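Long-range contacts in alpha-galactosidase (Umbelopsis vinacea, PDB 3A5V), which releases terminal alpha-linked galactose from the non-reducing ends of oligosaccharides and related glycoconjugates by hydrolysis, as a tetrameric family 27 glycoside hydrolase: residues V324-N329 against H383-L388; G309-F314 against A335-T340; N250-R255 against D379-G384. All blocks are in the same frame, centred on the assembly; numbering follows the deposited sequence.

Contact 1. Residues V324-N329 against H383-L388; sequences VVILLN and HGVRLL
Two neighbouring antiparallel strands of the C-terminal beta sandwich, Val324-Asn329 and Gly384-Leu388, pair here and end in a G1 beta bulge, where two residues, His383 and Gly384, stand opposite the single Asn329. The segment axes approach to 4.7 Å at 169°. Val325 with Leu388, Leu327 with Arg386 and Asn329 with Gly384 are hydrogen-bonded pairs, each joined by two backbone bonds. At the bulge the two differ: Asn329 N gives an almost straight bond to Gly384 O (2.8 Å), whereas the return bond from Gly384 N to Asn329 O is more bent, at 137°. His383, with positive phi, occupies the first position of the bulge. Between these pairs lie the non-hydrogen-bonded ones, Ile326 with Leu387 and Leu328 with Val385, whose side chains share one face. There Ile326 and Val385 lie side by side, CG2 of Ile326 being 3.8 Å from CG1 of Val385, and that same CG1 meets CG of Leu328 at 4.0 Å. Leu387, which also packs on Trp364, swings its CG anti to the backbone N (chi1 171°), which brings CD1 against two partners: CG1 of Ile326 at 3.6 Å and CG2 of Val324 at 3.4 Å, the latter tighter than a usual carbon contact. On the other face Val325 and Leu388 meet CB to CB at 4.3 Å, with Leu327 alongside Arg386. The guanidinium of Arg386 leads away to a salt bridge with Asp362. Asn329 OD1 takes the N of Gly331, while ND2 is shared by the carbonyls of Ser333 and Val380. The Val325-Leu327-Leu388 face meets strand 375-380 inside the sandwich; the Ile326-Leu328-Val385 face meets helix 251-263, as in a beta sandwich docked on a TIM barrel.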
loop_
_atom_site.group_PDB
_atom_site.type_symbol
_atom_site.label_atom_id
_atom_site.label_comp_id
_atom_site.label_asym_id
_atom_site.label_seq_id
_atom_site.Cartn_x
_atom_site.Cartn_y
_atom_site.Cartn_z
ATOM N N VAL A 324 26.961 -13.446 19.937
ATOM C CA VAL A 324 27.347 -12.042 19.790
ATOM C C VAL A 324 26.262 -11.188 20.457
ATOM O O VAL A 324 25.069 -11.480 20.330
ATOM C CB VAL A 324 27.629 -11.622 18.306
ATOM C CG1 VAL A 324 26.351 -11.682 17.450
ATOM C CG2 VAL A 324 28.248 -10.206 18.249
ATOM N N VAL A 325 26.685 -10.178 21.207
ATOM C CA VAL A 325 25.767 -9.257 21.876
ATOM C C VAL A 325 26.230 -7.839 21.610
ATOM O O VAL A 325 27.413 -7.524 21.769
ATOM C CB VAL A 325 25.634 -9.545 23.405
ATOM C CG1 VAL A 325 24.774 -8.479 24.114
ATOM C CG2 VAL A 325 25.014 -10.939 23.625
ATOM N N ILE A 326 25.301 -6.989 21.180
ATOM C CA ILE A 326 25.614 -5.576 20.931
ATOM C C ILE A 326 24.694 -4.647 21.711
ATOM O O ILE A 326 23.459 -4.713 21.574
ATOM C CB ILE A 326 25.509 -5.209 19.422
ATOM C CG1 ILE A 326 26.369 -6.161 18.579
ATOM C CG2 ILE A 326 25.919 -3.746 19.192
ATOM C CD1 ILE A 326 25.839 -6.407 17.208
ATOM N N LEU A 327 25.302 -3.763 22.504
ATOM C CA LEU A 327 24.576 -2.662 23.143
ATOM C C LEU A 327 24.746 -1.441 22.262
ATOM O O LEU A 327 25.870 -1.028 21.981
ATOM C CB LEU A 327 25.144 -2.371 24.545
ATOM C CG LEU A 327 25.206 -3.578 25.487
ATOM C CD1 LEU A 327 26.133 -3.254 26.664
ATOM C CD2 LEU A 327 23.808 -3.945 25.948
ATOM N N LEU A 328 23.639 -0.868 21.816
ATOM C CA LEU A 328 23.720 0.286 20.918
ATOM C C LEU A 328 22.996 1.464 21.553
ATOM O O LEU A 328 21.812 1.372 21.922
ATOM C CB LEU A 328 23.130 -0.044 19.537
ATOM C CG LEU A 328 23.143 1.019 18.426
ATOM C CD1 LEU A 328 23.072 0.302 17.078
ATOM C CD2 LEU A 328 21.960 1.969 18.561
ATOM N N ASN A 329 23.718 2.570 21.635
ATOM C CA ASN A 329 23.243 3.793 22.246
ATOM C C ASN A 329 23.087 4.868 21.166
ATOM O O ASN A 329 24.055 5.530 20.801
ATOM C CB ASN A 329 24.220 4.259 23.333
ATOM C CG ASN A 329 23.806 5.605 23.961
ATOM O OD1 ASN A 329 22.670 6.049 23.802
ATOM N ND2 ASN A 329 24.741 6.257 24.639
ATOM N N HIS A 383 25.925 7.698 20.249
ATOM C CA HIS A 383 25.892 7.110 18.901
ATOM C C HIS A 383 26.824 5.904 18.795
ATOM O O HIS A 383 27.417 5.659 17.735
ATOM C CB HIS A 383 26.275 8.159 17.839
ATOM C CG HIS A 383 25.391 9.371 17.835
ATOM N ND1 HIS A 383 25.618 10.455 17.008
ATOM C CD2 HIS A 383 24.269 9.663 18.541
ATOM C CE1 HIS A 383 24.675 11.362 17.207
ATOM N NE2 HIS A 383 23.846 10.909 18.136
ATOM N N GLY A 384 26.942 5.169 19.902
ATOM C CA GLY A 384 28.012 4.196 20.095
ATOM C C GLY A 384 27.519 2.786 20.323
ATOM O O GLY A 384 26.308 2.556 20.527
ATOM N N VAL A 385 28.464 1.843 20.254
ATOM C CA VAL A 385 28.212 0.419 20.510
ATOM C C VAL A 385 29.231 -0.158 21.480
ATOM O O VAL A 385 30.343 0.358 21.598
ATOM C CB VAL A 385 28.245 -0.458 19.197
ATOM C CG1 VAL A 385 26.979 -0.212 18.319
ATOM C CG2 VAL A 385 29.575 -0.252 18.403
ATOM N N ARG A 386 28.832 -1.218 22.181
ATOM C CA ARG A 386 29.793 -2.177 22.726
ATOM C C ARG A 386 29.470 -3.512 22.059
ATOM O O ARG A 386 28.307 -3.929 22.034
ATOM C CB ARG A 386 29.720 -2.291 24.262
ATOM C CG ARG A 386 30.092 -0.991 25.018
ATOM C CD ARG A 386 31.572 -0.593 24.835
ATOM N NE ARG A 386 32.497 -1.533 25.481
ATOM C CZ ARG A 386 32.801 -1.524 26.783
ATOM N NH1 ARG A 386 32.251 -0.622 27.601
ATOM N NH2 ARG A 386 33.656 -2.423 27.266
ATOM N N LEU A 387 30.500 -4.148 21.512
ATOM C CA LEU A 387 30.373 -5.384 20.753
ATOM C C LEU A 387 31.002 -6.502 21.575
ATOM O O LEU A 387 32.225 -6.484 21.828
ATOM C CB LEU A 387 31.092 -5.259 19.393
ATOM C CG LEU A 387 31.227 -6.557 18.580
ATOM C CD1 LEU A 387 29.861 -7.168 18.268
ATOM C CD2 LEU A 387 32.026 -6.344 17.294
ATOM N N LEU A 388 30.176 -7.467 21.976
ATOM C CA LEU A 388 30.584 -8.485 22.937
ATOM C C LEU A 388 30.459 -9.866 22.349
ATOM O O LEU A 388 29.536 -10.137 21.551
ATOM C CB LEU A 388 29.708 -8.427 24.210
ATOM C CG LEU A 388 29.508 -7.044 24.848
ATOM C CD1 LEU A 388 28.469 -7.126 25.981
ATOM C CD2 LEU A 388 30.846 -6.458 25.342
#

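Contact 2. Residues G309-F314 against A335-T340; sequences GDQQLF and AKMTAT
Gln311 and Met337 carry most of the van der Waals part of this contact, their side chains sliding past each other in opposite directions between strands 311-314 and 335-340. The axes stay 8.7 Å apart and cross at -36°, so the strands meet through side chains and not by backbone pairing. The Gln311 chain is extended beyond CG, which lays the flat amide over CG of Met337, 3.6 Å from CD and 3.5 Å from OE1 of Gln311; NE2 reaches CB of Ala335 at 3.8 Å. Met337 turns at its last torsion (chi3 51°), bringing CE back against the Gln311 stem, 3.7 Å from its CB, and close to the Gln312 carbonyl oxygen. Farther along, CD1 of Leu313 rests on CB of Ala339 at 3.8 Å, a purely apolar touch; Leu313 also packs on Val325 and Leu327 of the adjoining strand.

The polar part runs through water. One molecule donates to Gln311 OE1 (2.9 Å) and accepts from Thr338 N; a second accepts from Gln311 NE2 and donates to Lys336 O, at 2.7 Å from that oxygen. The opposite demands of oxygen and nitrogen favour a single rotation of the amide. A leucine in place of Gln311 would probably leave both waters without their anchor on this strand and Thr338 N and Lys336 O without their bridge to it. Elsewhere, Lys336 forms a salt bridge with Asp379, and Gln312 OE1 is hydrogen-bonded to Arg304.

No direct hydrogen bond crosses between the segments. Their chemistry is that of two sandwich sheets facing one another, apolar at Leu313 and Ala339 and hydrated at Gln311, so one amide packs by its face on Met337 and, through two waters, meets the backbone polar groups of the facing strand.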
loop_
_atom_site.group_PDB
_atom_site.type_symbol
_atom_site.label_atom_id
_atom_site.label_comp_id
_atom_site.label_asym_id
_atom_site.label_seq_id
_atom_site.Cartn_x
_atom_site.Cartn_y
_atom_site.Cartn_z
ATOM N N GLY A 309 13.693 3.559 24.390
ATOM C CA GLY A 309 14.030 4.950 24.031
ATOM C C GLY A 309 15.018 4.910 22.884
ATOM O O GLY A 309 14.748 4.273 21.863
ATOM N N ASP A 310 16.182 5.530 23.081
ATOM C CA ASP A 310 17.243 5.564 22.072
ATOM C C ASP A 310 18.236 4.390 22.181
ATOM O O ASP A 310 19.244 4.344 21.463
ATOM C CB ASP A 310 18.055 6.852 22.258
ATOM C CG ASP A 310 17.361 8.074 21.703
ATOM O OD1 ASP A 310 16.621 7.944 20.703
ATOM O OD2 ASP A 310 17.573 9.171 22.269
ATOM N N GLN A 311 17.964 3.458 23.086
ATOM C CA GLN A 311 18.842 2.293 23.267
ATOM C C GLN A 311 18.303 1.057 22.562
ATOM O O GLN A 311 17.073 0.855 22.493
ATOM C CB GLN A 311 19.017 2.007 24.751
ATOM C CG GLN A 311 19.717 3.152 25.485
ATOM C CD GLN A 311 19.972 2.829 26.937
ATOM O OE1 GLN A 311 19.819 1.681 27.365
ATOM N NE2 GLN A 311 20.358 3.840 27.711
ATOM N N GLN A 312 19.219 0.242 22.022
ATOM C CA GLN A 312 18.861 -1.008 21.331
ATOM C C GLN A 312 19.794 -2.138 21.768
ATOM O O GLN A 312 20.976 -1.896 22.037
ATOM C CB GLN A 312 18.918 -0.835 19.806
ATOM C CG GLN A 312 18.148 0.418 19.325
ATOM C CD GLN A 312 18.055 0.534 17.814
ATOM O OE1 GLN A 312 18.362 -0.405 17.069
ATOM N NE2 GLN A 312 17.607 1.697 17.355
ATOM N N LEU A 313 19.244 -3.348 21.858
ATOM C CA LEU A 313 20.027 -4.556 22.163
ATOM C C LEU A 313 19.943 -5.519 20.973
ATOM O O LEU A 313 18.841 -5.797 20.483
ATOM C CB LEU A 313 19.470 -5.268 23.413
ATOM C CG LEU A 313 20.083 -6.642 23.759
ATOM C CD1 LEU A 313 21.556 -6.481 24.125
ATOM C CD2 LEU A 313 19.314 -7.361 24.879
ATOM N N PHE A 314 21.095 -6.023 20.530
ATOM C CA PHE A 314 21.151 -7.074 19.512
ATOM C C PHE A 314 21.806 -8.324 20.099
ATOM O O PHE A 314 22.721 -8.230 20.940
ATOM C CB PHE A 314 21.963 -6.630 18.285
ATOM C CG PHE A 314 21.334 -5.498 17.498
ATOM C CD1 PHE A 314 21.405 -4.176 17.957
ATOM C CD2 PHE A 314 20.704 -5.757 16.278
ATOM C CE1 PHE A 314 20.828 -3.124 17.213
ATOM C CE2 PHE A 314 20.133 -4.724 15.530
ATOM C CZ PHE A 314 20.197 -3.400 16.002
ATOM N N ALA A 335 25.939 6.462 27.911
ATOM C CA ALA A 335 25.016 5.878 28.879
ATOM C C ALA A 335 25.482 4.503 29.324
ATOM O O ALA A 335 26.155 3.791 28.568
ATOM C CB ALA A 335 23.597 5.784 28.287
ATOM N N LYS A 336 25.126 4.138 30.553
ATOM C CA LYS A 336 25.330 2.782 31.030
ATOM C C LYS A 336 24.166 1.921 30.551
ATOM O O LYS A 336 22.998 2.214 30.866
ATOM C CB LYS A 336 25.478 2.766 32.571
ATOM C CG LYS A 336 26.838 3.298 33.023
ATOM C CD LYS A 336 27.134 3.010 34.485
ATOM C CE LYS A 336 28.261 3.917 34.988
ATOM N NZ LYS A 336 29.561 3.508 34.425
ATOM N N MET A 337 24.460 0.883 29.774
ATOM C CA MET A 337 23.407 0.000 29.263
ATOM C C MET A 337 23.527 -1.407 29.848
ATOM O O MET A 337 24.640 -1.879 30.081
ATOM C CB MET A 337 23.455 -0.076 27.721
ATOM C CG MET A 337 23.233 1.272 27.011
ATOM S SD MET A 337 23.166 1.087 25.200
ATOM C CE MET A 337 21.933 -0.241 25.004
ATOM N N THR A 338 22.383 -2.069 30.046
ATOM C CA THR A 338 22.316 -3.409 30.665
ATOM C C THR A 338 21.641 -4.430 29.759
ATOM O O THR A 338 20.535 -4.177 29.244
ATOM C CB THR A 338 21.533 -3.342 32.012
ATOM O OG1 THR A 338 22.220 -2.458 32.890
ATOM C CG2 THR A 338 21.412 -4.725 32.671
ATOM N N ALA A 339 22.304 -5.571 29.558
ATOM C CA ALA A 339 21.714 -6.722 28.871
ATOM C C ALA A 339 21.566 -7.840 29.897
ATOM O O ALA A 339 22.521 -8.138 30.617
ATOM C CB ALA A 339 22.609 -7.186 27.728
ATOM N N THR A 340 20.379 -8.430 29.972
ATOM C CA THR A 340 20.139 -9.549 30.880
ATOM C C THR A 340 20.259 -10.858 30.083
ATOM O O THR A 340 20.111 -10.862 28.863
ATOM C CB THR A 340 18.743 -9.481 31.516
ATOM O OG1 THR A 340 17.753 -9.799 30.533
ATOM C CG2 THR A 340 18.455 -8.062 32.073
HETATM O O HOH W 1 20.035 -0.251 29.552
HETATM O O HOH W 2 20.952 3.942 30.811
#

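Contact 3. Residues N250-R255 against D379-G384; sequences NQEEYR and DVPAHG
A nearly coplanar histidine-carboxylate pair ties the start of a barrel helix to a sandwich turn: the Glu253 carboxylate and the His383 ring are only 7° apart in plane. ND1 of His383 donates to OE2 of Glu253 over 2.7 Å, with an angle of 164° at the hydrogen. The oxygen receives it on its anti lone pair, away from OE1, and sits at the ring edge. The extended Glu253 chain runs beside the histidine, its CG 3.6 Å from the His383 CB. Its other oxygen is engaged as well: OE1 accepts from Asn250 N at 3.0 Å, while Glu253 N donates to Asn250 OD1 at 2.8 Å. These reciprocal bonds form a capping box, so Glu253, the partner of the N-cap Asn250, also holds the turn, and both carboxylate oxygens are bound. The Asn250 amide reaches across too, through a water that accepts from its ND2 and donates to Ala382 O.

Next to this, Glu252 bends at its second torsion (chi2 -50°) and crosses Pro381 at about a right angle, CG lying 3.9 Å from the proline CB. Its carboxylate is drawn to Arg255, whose NE donates to OE1 at 3.1 Å in a salt bridge.

Pro381 to Gly384 form a type II beta turn, which joins strand 375-380 to strand 384-390 and meets the first turn of helix 251-263. Phe194 stacks on the His383 ring, whose NE2 is hydrogen-bonded to OD1 of Asp332, and Arg255 makes a cation-pi contact with Trp364, so elements of both domains meet at the junction.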
loop_
_atom_site.group_PDB
_atom_site.type_symbol
_atom_site.label_atom_id
_atom_site.label_comp_id
_atom_site.label_asym_id
_atom_site.label_seq_id
_atom_site.Cartn_x
_atom_site.Cartn_y
_atom_site.Cartn_z
ATOM N N ASN A 250 31.934 10.707 13.123
ATOM C CA ASN A 250 33.053 10.545 14.066
ATOM C C ASN A 250 33.418 9.060 14.238
ATOM O O ASN A 250 32.759 8.190 13.650
ATOM C CB ASN A 250 32.766 11.251 15.410
ATOM C CG ASN A 250 31.631 10.601 16.202
ATOM O OD1 ASN A 250 31.472 9.385 16.196
ATOM N ND2 ASN A 250 30.861 11.423 16.925
ATOM N N GLN A 251 34.473 8.760 15.001
ATOM C CA GLN A 251 34.925 7.376 15.104
ATOM C C GLN A 251 33.894 6.428 15.747
ATOM O O GLN A 251 33.731 5.296 15.289
ATOM C CB GLN A 251 36.313 7.217 15.752
ATOM C CG GLN A 251 36.986 5.897 15.315
ATOM C CD GLN A 251 38.099 5.429 16.248
ATOM O OE1 GLN A 251 38.108 5.745 17.430
ATOM N NE2 GLN A 251 39.030 4.648 15.712
ATOM N N GLU A 252 33.223 6.876 16.806
ATOM C CA GLU A 252 32.219 6.021 17.457
ATOM C C GLU A 252 31.014 5.765 16.534
ATOM O O GLU A 252 30.443 4.661 16.524
ATOM C CB GLU A 252 31.776 6.598 18.815
ATOM C CG GLU A 252 32.890 6.561 19.913
ATOM C CD GLU A 252 33.560 5.188 20.070
ATOM O OE1 GLU A 252 32.857 4.163 20.043
ATOM O OE2 GLU A 252 34.811 5.129 20.204
ATOM N N GLU A 253 30.625 6.779 15.767
ATOM C CA GLU A 253 29.581 6.588 14.743
ATOM C C GLU A 253 29.988 5.557 13.678
ATOM O O GLU A 253 29.189 4.702 13.339
ATOM C CB GLU A 253 29.213 7.916 14.089
ATOM C CG GLU A 253 28.406 8.810 15.019
ATOM C CD GLU A 253 28.250 10.245 14.514
ATOM O OE1 GLU A 253 29.028 10.708 13.646
ATOM O OE2 GLU A 253 27.332 10.911 15.015
ATOM N N TYR A 254 31.218 5.649 13.150
ATOM C CA TYR A 254 31.737 4.625 12.224
ATOM C C TYR A 254 31.826 3.251 12.873
ATOM O O TYR A 254 31.583 2.228 12.210
ATOM C CB TYR A 254 33.119 4.996 11.659
ATOM C CG TYR A 254 33.058 6.083 10.606
ATOM C CD1 TYR A 254 32.043 6.086 9.631
ATOM C CD2 TYR A 254 34.012 7.115 10.586
ATOM C CE1 TYR A 254 31.975 7.099 8.660
ATOM C CE2 TYR A 254 33.957 8.138 9.615
ATOM C CZ TYR A 254 32.939 8.120 8.663
ATOM O OH TYR A 254 32.881 9.136 7.723
ATOM N N ARG A 255 32.196 3.215 14.156
ATOM C CA ARG A 255 32.254 1.930 14.841
ATOM C C ARG A 255 30.863 1.287 14.889
ATOM O O ARG A 255 30.716 0.077 14.697
ATOM C CB ARG A 255 32.840 2.077 16.255
ATOM C CG ARG A 255 33.133 0.724 16.916
ATOM C CD ARG A 255 33.413 0.882 18.411
ATOM N NE ARG A 255 34.448 1.880 18.695
ATOM C CZ ARG A 255 35.754 1.699 18.513
ATOM N NH1 ARG A 255 36.223 0.551 18.006
ATOM N NH2 ARG A 255 36.602 2.679 18.834
ATOM N N ASP A 379 29.420 0.950 29.983
ATOM C CA ASP A 379 29.411 2.291 29.381
ATOM C C ASP A 379 29.365 2.191 27.857
ATOM O O ASP A 379 30.187 1.509 27.251
ATOM C CB ASP A 379 30.681 3.046 29.759
ATOM C CG ASP A 379 30.724 3.421 31.225
ATOM O OD1 ASP A 379 29.760 4.031 31.710
ATOM O OD2 ASP A 379 31.743 3.128 31.876
ATOM N N VAL A 380 28.417 2.895 27.247
ATOM C CA VAL A 380 28.294 2.929 25.793
ATOM C C VAL A 380 28.299 4.395 25.341
ATOM O O VAL A 380 27.493 5.193 25.815
ATOM C CB VAL A 380 27.003 2.204 25.310
ATOM C CG1 VAL A 380 27.029 2.028 23.790
ATOM C CG2 VAL A 380 26.837 0.840 26.042
ATOM N N PRO A 381 29.240 4.769 24.454
ATOM C CA PRO A 381 29.345 6.160 23.998
ATOM C C PRO A 381 28.089 6.639 23.257
ATOM O O PRO A 381 27.302 5.820 22.754
ATOM C CB PRO A 381 30.541 6.120 23.033
ATOM C CG PRO A 381 31.327 4.920 23.451
ATOM C CD PRO A 381 30.283 3.912 23.847
ATOM N N ALA A 382 27.910 7.957 23.195
ATOM C CA ALA A 382 26.896 8.576 22.316
ATOM C C ALA A 382 27.052 8.065 20.878
ATOM O O ALA A 382 28.184 7.982 20.369
ATOM C CB ALA A 382 27.058 10.096 22.339
ATOM N N HIS A 383 25.925 7.698 20.249
ATOM C CA HIS A 383 25.892 7.110 18.901
ATOM C C HIS A 383 26.824 5.904 18.795
ATOM O O HIS A 383 27.417 5.659 17.735
ATOM C CB HIS A 383 26.275 8.159 17.839
ATOM C CG HIS A 383 25.391 9.371 17.835
ATOM N ND1 HIS A 383 25.618 10.455 17.008
ATOM C CD2 HIS A 383 24.269 9.663 18.541
ATOM C CE1 HIS A 383 24.675 11.362 17.207
ATOM N NE2 HIS A 383 23.846 10.909 18.136
ATOM N N GLY A 384 26.942 5.169 19.902
ATOM C CA GLY A 384 28.012 4.196 20.095
ATOM C C GLY A 384 27.519 2.786 20.323
ATOM O O GLY A 384 26.308 2.556 20.527
HETATM O O HOH W 3 29.496 10.068 19.407
#

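How the contacts relate
Contacts 1 and 3 have centres about 9 Å apart and share His383 and Gly384, while contact 2 lies about 8 Å from contact 1 and 13 Å from contact 3. Strands 311-318, 322-329 and 384-390 are consecutive neighbours in the six-stranded antiparallel sheet; strands 335-340 and 375-380 pair in the facing two-stranded sheet. Contact 1 thus builds one sheet, contact 2 joins it to the other, and contact 3 attaches the turn that passes from one sheet to the other to barrel helix 251-263. Along the chain, contacts 1 and 2 alternate, and contact 2 is nested within the loop closed by contact 3, which links the barrel and sandwich domains.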